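PDB 1VPY: PROTEIN (hypothetical protein EF0366) from Enterococcus faecalis, which is of unknown function, a DUF72 family protein whose single chain folds as a TIM alpha/beta barrel and binds zinc ions in the crystal. Local coordinates for residues Ile178-Gln183 with Tyr227-Gln232; Val253-Asn258 with Leu268-Val273. All coordinates share one frame; numbering follows the deposited sequence.

Contact 1: residues Ile178-Gln183 with Tyr227-Gln232; sequences IVDEPQ and YHYNTQ. With ZN (zinc ion), chain B.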
# COMPACT_ATOMS: atom_id res chain seq x y z
N ILE A 178 4.90 4.09 -4.49
CA ILE A 178 5.01 4.47 -5.89
C ILE A 178 3.71 4.10 -6.60
O ILE A 178 3.31 2.93 -6.58
CB ILE A 178 6.21 3.81 -6.59
CG1 ILE A 178 7.49 4.06 -5.79
CG2 ILE A 178 6.33 4.36 -8.02
CD1 ILE A 178 8.63 3.19 -6.16
N VAL A 179 3.06 5.09 -7.20
CA VAL A 179 1.71 4.89 -7.75
C VAL A 179 1.56 5.08 -9.26
O VAL A 179 2.01 6.07 -9.82
CB VAL A 179 0.65 5.74 -7.03
CG1 VAL A 179 0.50 5.28 -5.59
CG2 VAL A 179 0.97 7.25 -7.12
N ASP A 180 0.90 4.12 -9.89
CA ASP A 180 0.38 4.29 -11.23
C ASP A 180 -1.12 4.46 -11.09
O ASP A 180 -1.79 3.59 -10.53
CB ASP A 180 0.70 3.09 -12.13
CG ASP A 180 0.38 3.36 -13.58
OD1 ASP A 180 0.97 4.31 -14.15
OD2 ASP A 180 -0.48 2.65 -14.14
N GLU A 181 -1.64 5.59 -11.56
CA GLU A 181 -3.04 5.92 -11.38
C GLU A 181 -3.53 6.96 -12.41
O GLU A 181 -2.71 7.62 -13.06
CB GLU A 181 -3.30 6.38 -9.94
CG GLU A 181 -2.58 7.66 -9.54
CD GLU A 181 -2.86 8.06 -8.10
OE1 GLU A 181 -2.41 7.32 -7.19
OE2 GLU A 181 -3.51 9.10 -7.88
N PRO A 182 -4.85 7.10 -12.57
CA PRO A 182 -5.40 8.03 -13.56
C PRO A 182 -4.87 9.45 -13.41
O PRO A 182 -4.75 9.96 -12.29
CB PRO A 182 -6.90 7.99 -13.26
CG PRO A 182 -7.12 6.67 -12.67
CD PRO A 182 -5.93 6.41 -11.84
N GLN A 183 -4.55 10.09 -14.53
CA GLN A 183 -4.02 11.44 -14.49
C GLN A 183 -5.14 12.48 -14.56
O GLN A 183 -5.68 12.74 -15.64
CB GLN A 183 -3.01 11.64 -15.61
CG GLN A 183 -1.74 10.83 -15.43
CD GLN A 183 -0.97 11.24 -14.19
OE1 GLN A 183 -0.50 12.37 -14.08
NE2 GLN A 183 -0.85 10.32 -13.24
N TYR A 227 -10.04 -0.89 -15.54
CA TYR A 227 -8.84 -0.77 -16.36
C TYR A 227 -8.04 -2.06 -16.39
O TYR A 227 -7.60 -2.54 -15.35
CB TYR A 227 -7.95 0.38 -15.91
CG TYR A 227 -6.96 0.78 -16.99
CD1 TYR A 227 -7.38 1.52 -18.09
CD2 TYR A 227 -5.63 0.37 -16.94
CE1 TYR A 227 -6.49 1.87 -19.10
CE2 TYR A 227 -4.73 0.72 -17.94
CZ TYR A 227 -5.17 1.47 -19.02
OH TYR A 227 -4.30 1.82 -20.02
N HIS A 228 -7.87 -2.61 -17.59
CA HIS A 228 -7.05 -3.79 -17.81
C HIS A 228 -5.76 -3.33 -18.50
O HIS A 228 -5.79 -2.90 -19.65
CB HIS A 228 -7.81 -4.81 -18.68
CG HIS A 228 -7.04 -6.05 -19.03
ND1 HIS A 228 -7.27 -7.27 -18.43
CD2 HIS A 228 -6.06 -6.26 -19.94
CE1 HIS A 228 -6.46 -8.17 -18.94
NE2 HIS A 228 -5.71 -7.59 -19.86
N TYR A 229 -4.64 -3.41 -17.78
CA TYR A 229 -3.33 -3.05 -18.32
C TYR A 229 -2.95 -3.94 -19.49
O TYR A 229 -3.20 -5.15 -19.46
CB TYR A 229 -2.26 -3.19 -17.25
CG TYR A 229 -2.22 -2.10 -16.20
CD1 TYR A 229 -1.77 -0.83 -16.51
CD2 TYR A 229 -2.60 -2.36 -14.88
CE1 TYR A 229 -1.72 0.17 -15.55
CE2 TYR A 229 -2.55 -1.37 -13.91
CZ TYR A 229 -2.10 -0.11 -14.25
OH TYR A 229 -2.03 0.89 -13.29
N ASN A 230 -2.36 -3.34 -20.51
CA ASN A 230 -1.98 -4.07 -21.72
C ASN A 230 -0.54 -4.54 -21.64
O ASN A 230 0.16 -4.27 -20.66
CB ASN A 230 -2.22 -3.24 -22.99
CG ASN A 230 -1.42 -1.94 -23.03
OD1 ASN A 230 -0.28 -1.87 -22.56
ND2 ASN A 230 -2.01 -0.90 -23.60
N THR A 231 -0.10 -5.24 -22.68
CA THR A 231 1.23 -5.84 -22.73
C THR A 231 2.34 -4.77 -22.62
O THR A 231 3.31 -4.96 -21.88
CB THR A 231 1.40 -6.72 -23.99
OG1 THR A 231 0.26 -7.57 -24.11
CG2 THR A 231 2.65 -7.60 -23.90
N GLN A 232 2.17 -3.65 -23.32
CA GLN A 232 3.13 -2.55 -23.26
C GLN A 232 3.18 -1.89 -21.89
O GLN A 232 4.26 -1.54 -21.40
CB GLN A 232 2.86 -1.52 -24.36
CG GLN A 232 3.94 -0.43 -24.48
CD GLN A 232 5.29 -0.99 -24.90
OE1 GLN A 232 6.22 -1.09 -24.09
NE2 GLN A 232 5.41 -1.35 -26.17
ZN ZN B . -4.08 -8.66 -21.13

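Contact 2: residues Val253-Asn258 with Leu268-Val273; sequences VIFNNN and LQMQKV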
# COMPACT_ATOMS: atom_id res chain seq x y z
N VAL A 253 4.38 -5.39 -4.90
CA VAL A 253 3.56 -4.89 -5.99
C VAL A 253 2.10 -5.29 -5.81
O VAL A 253 1.77 -6.49 -5.75
CB VAL A 253 4.09 -5.37 -7.36
CG1 VAL A 253 3.23 -4.82 -8.48
CG2 VAL A 253 5.56 -4.94 -7.56
N ILE A 254 1.24 -4.28 -5.72
CA ILE A 254 -0.19 -4.51 -5.58
C ILE A 254 -0.94 -4.00 -6.80
O ILE A 254 -0.92 -2.80 -7.11
CB ILE A 254 -0.76 -3.84 -4.29
CG1 ILE A 254 -0.15 -4.48 -3.02
CG2 ILE A 254 -2.28 -3.87 -4.27
CD1 ILE A 254 -0.21 -5.99 -2.94
N PHE A 255 -1.59 -4.92 -7.50
CA PHE A 255 -2.51 -4.55 -8.57
C PHE A 255 -3.87 -4.28 -7.94
O PHE A 255 -4.51 -5.17 -7.38
CB PHE A 255 -2.59 -5.66 -9.62
CG PHE A 255 -1.38 -5.75 -10.51
CD1 PHE A 255 -0.26 -6.48 -10.12
CD2 PHE A 255 -1.36 -5.10 -11.75
CE1 PHE A 255 0.87 -6.55 -10.94
CE2 PHE A 255 -0.25 -5.18 -12.58
CZ PHE A 255 0.87 -5.90 -12.18
N ASN A 256 -4.30 -3.02 -8.02
CA ASN A 256 -5.54 -2.59 -7.40
C ASN A 256 -6.51 -2.04 -8.46
O ASN A 256 -7.50 -1.37 -8.16
CB ASN A 256 -5.23 -1.56 -6.31
CG ASN A 256 -6.46 -1.12 -5.53
OD1 ASN A 256 -7.31 -1.93 -5.17
ND2 ASN A 256 -6.55 0.18 -5.27
N ASN A 257 -6.20 -2.32 -9.73
CA ASN A 257 -7.06 -1.91 -10.83
C ASN A 257 -8.29 -2.79 -10.85
O ASN A 257 -8.25 -3.93 -10.36
CB ASN A 257 -6.31 -1.96 -12.16
CG ASN A 257 -5.67 -3.31 -12.42
OD1 ASN A 257 -4.99 -3.87 -11.56
ND2 ASN A 257 -5.88 -3.83 -13.62
N ASN A 258 -9.38 -2.29 -11.42
CA ASN A 258 -10.67 -2.92 -11.20
C ASN A 258 -11.04 -4.14 -12.00
O ASN A 258 -10.61 -4.34 -13.15
CB ASN A 258 -11.80 -1.90 -11.17
CG ASN A 258 -11.97 -1.28 -9.81
OD1 ASN A 258 -11.45 -1.78 -8.81
ND2 ASN A 258 -12.69 -0.17 -9.75
N LEU A 268 -0.34 -11.94 -13.08
CA LEU A 268 0.18 -13.17 -13.68
C LEU A 268 1.02 -12.88 -14.92
O LEU A 268 1.93 -13.64 -15.23
CB LEU A 268 -0.96 -14.15 -14.00
CG LEU A 268 -1.43 -15.17 -12.94
CD1 LEU A 268 -1.42 -14.68 -11.45
CD2 LEU A 268 -2.81 -15.72 -13.31
N GLN A 269 0.72 -11.77 -15.60
CA GLN A 269 1.54 -11.31 -16.73
C GLN A 269 2.92 -10.85 -16.27
O GLN A 269 3.93 -11.32 -16.78
CB GLN A 269 0.85 -10.20 -17.52
CG GLN A 269 -0.17 -10.69 -18.55
CD GLN A 269 -1.09 -9.58 -19.05
OE1 GLN A 269 -2.30 -9.61 -18.82
NE2 GLN A 269 -0.50 -8.60 -19.74
N MSE A 270 2.94 -9.93 -15.31
CA MSE A 270 4.17 -9.40 -14.73
C MSE A 270 5.09 -10.51 -14.24
O MSE A 270 6.27 -10.55 -14.59
CB MSE A 270 3.84 -8.48 -13.57
CG MSE A 270 4.09 -7.00 -13.86
SE MSE A 270 4.66 -6.00 -12.25
CE MSE A 270 5.74 -7.38 -11.45
N GLN A 271 4.52 -11.40 -13.44
CA GLN A 271 5.19 -12.59 -12.94
C GLN A 271 5.91 -13.38 -14.04
O GLN A 271 6.99 -13.93 -13.80
CB GLN A 271 4.15 -13.47 -12.27
CG GLN A 271 4.69 -14.54 -11.34
CD GLN A 271 3.66 -14.95 -10.31
OE1 GLN A 271 3.18 -16.08 -10.31
NE2 GLN A 271 3.29 -14.00 -9.44
N LYS A 272 5.31 -13.46 -15.23
CA LYS A 272 5.95 -14.10 -16.38
C LYS A 272 7.07 -13.21 -16.93
O LYS A 272 8.17 -13.70 -17.21
CB LYS A 272 4.94 -14.45 -17.47
N VAL A 273 6.80 -11.90 -17.04
CA VAL A 273 7.76 -10.91 -17.56
C VAL A 273 9.03 -10.82 -16.70
O VAL A 273 10.13 -10.65 -17.24
CB VAL A 273 7.09 -9.51 -17.76
CG1 VAL A 273 8.12 -8.45 -18.12
CG2 VAL A 273 6.03 -9.58 -18.84

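Contact 1: residues Ile178-Gln183 with Tyr227-Gln232
The contact between 178-183 and 227-232 comes down to one pair: the phenol of Y229 gives a hydrogen bond to OD2 of D180, with Y229 OH and D180 OD2 2.5 Å apart in the model. The two side chains reach for each other from opposite directions. The carboxylate oxygen arrives at the edge of the ring, near its plane, and the carboxylate itself is turned 38° from that plane. D180 extends outward because its CG stands anti to the backbone N (chi1 -170°), which carries the carboxylate away from strand 175-180. In Y229 a chi1 of -76° sets the ring beside the backbone N, and from there its hydroxyl end reaches D180.

Each end has further support. D180 uses its other oxygen, OD1, in a salt bridge to R208, while the Y229 hydroxyl also accepts the backbone N-H of G207. The edge of the Y227 ring lies over one face of Y229, Y227 CD2 standing 4.0 Å above the plane near the rim, and L237 of helix 231-245 touches both D180 and Y229. Next to Y229, H228 NE2 coordinates a zinc ion at 2.3 Å, and N230 is the N-cap of helix 231-245.

Here the end of the sixth barrel strand is fastened to the loop that leads into helix 231-245. A buried carboxylate is divided between a phenol and a guanidinium group, and the phenol's oxygen both gives and accepts, so polar groups enclosed by the fold satisfy one another.

Contact 2: residues Val253-Asn258 with Leu268-Val273
M270, modelled as selenomethionine, lays its selenium against the far end of the F255 ring, with M270 SE 3.8 Å from F255 CZ. It is a Met-aromatic contact of the edge type: the selenium sits 5.0 Å from the ring centroid and 75° off the ring normal, beside the ring rather than over a face. M270 CG follows the same rim, close to the ring plane and 3.8 Å from F255 CZ, so two successive atoms of the chain meet one aromatic corner. The same selenium also meets V253, M270 SE lying 4.2 Å from V253 CG1. The first two torsions of M270 (chi1 -108°, chi2 -148°) bring the selenium to both strand residues at once, while the third merely sets where the terminal CE goes.

V253 and F255, two apart on strand 250-255, both point to the helix, with I254 between them turned away from it. F255 is held further by A263, N266 and A267 of helix 260-273, and its ring meets that of F205 edge-to-face. M270 in turn packs on L16 of strand 13-18 and on I234 and S238 of helix 231-245, while V253 touches L16, F203, F205 and V241. Farther out, N257 follows the strand with its OD1 at the F255 ring edge.

This is the last beta-alpha unit of the barrel, its helix folded back over its own strand where the eighth strand meets the first. The chemistry is entirely apolar across the two segments: dispersion and a polarisable selenium against an aromatic rim join sheet and helix in a buried layer.

Both contacts are buried and lie on the same side of the chain's centre, their centres about 10 Å apart, and both join a barrel strand to a later element, a loop in contact 1 and a helix in contact 2. Contact 1 works at the end of strand 175-180, where polar groups have to be satisfied, and relies on a directed bond and charge. Contact 2 sits between strand 250-255 and helix 260-273 and is apolar, a selenium against an aromatic edge and a valine methyl. They are joined directly: Y227 O is 2.8 Å from N257 ND2, a probable hydrogen bond, and Y229 packs on N257. Helix 231-245, entered from contact 1, also lends I234 to contact 2.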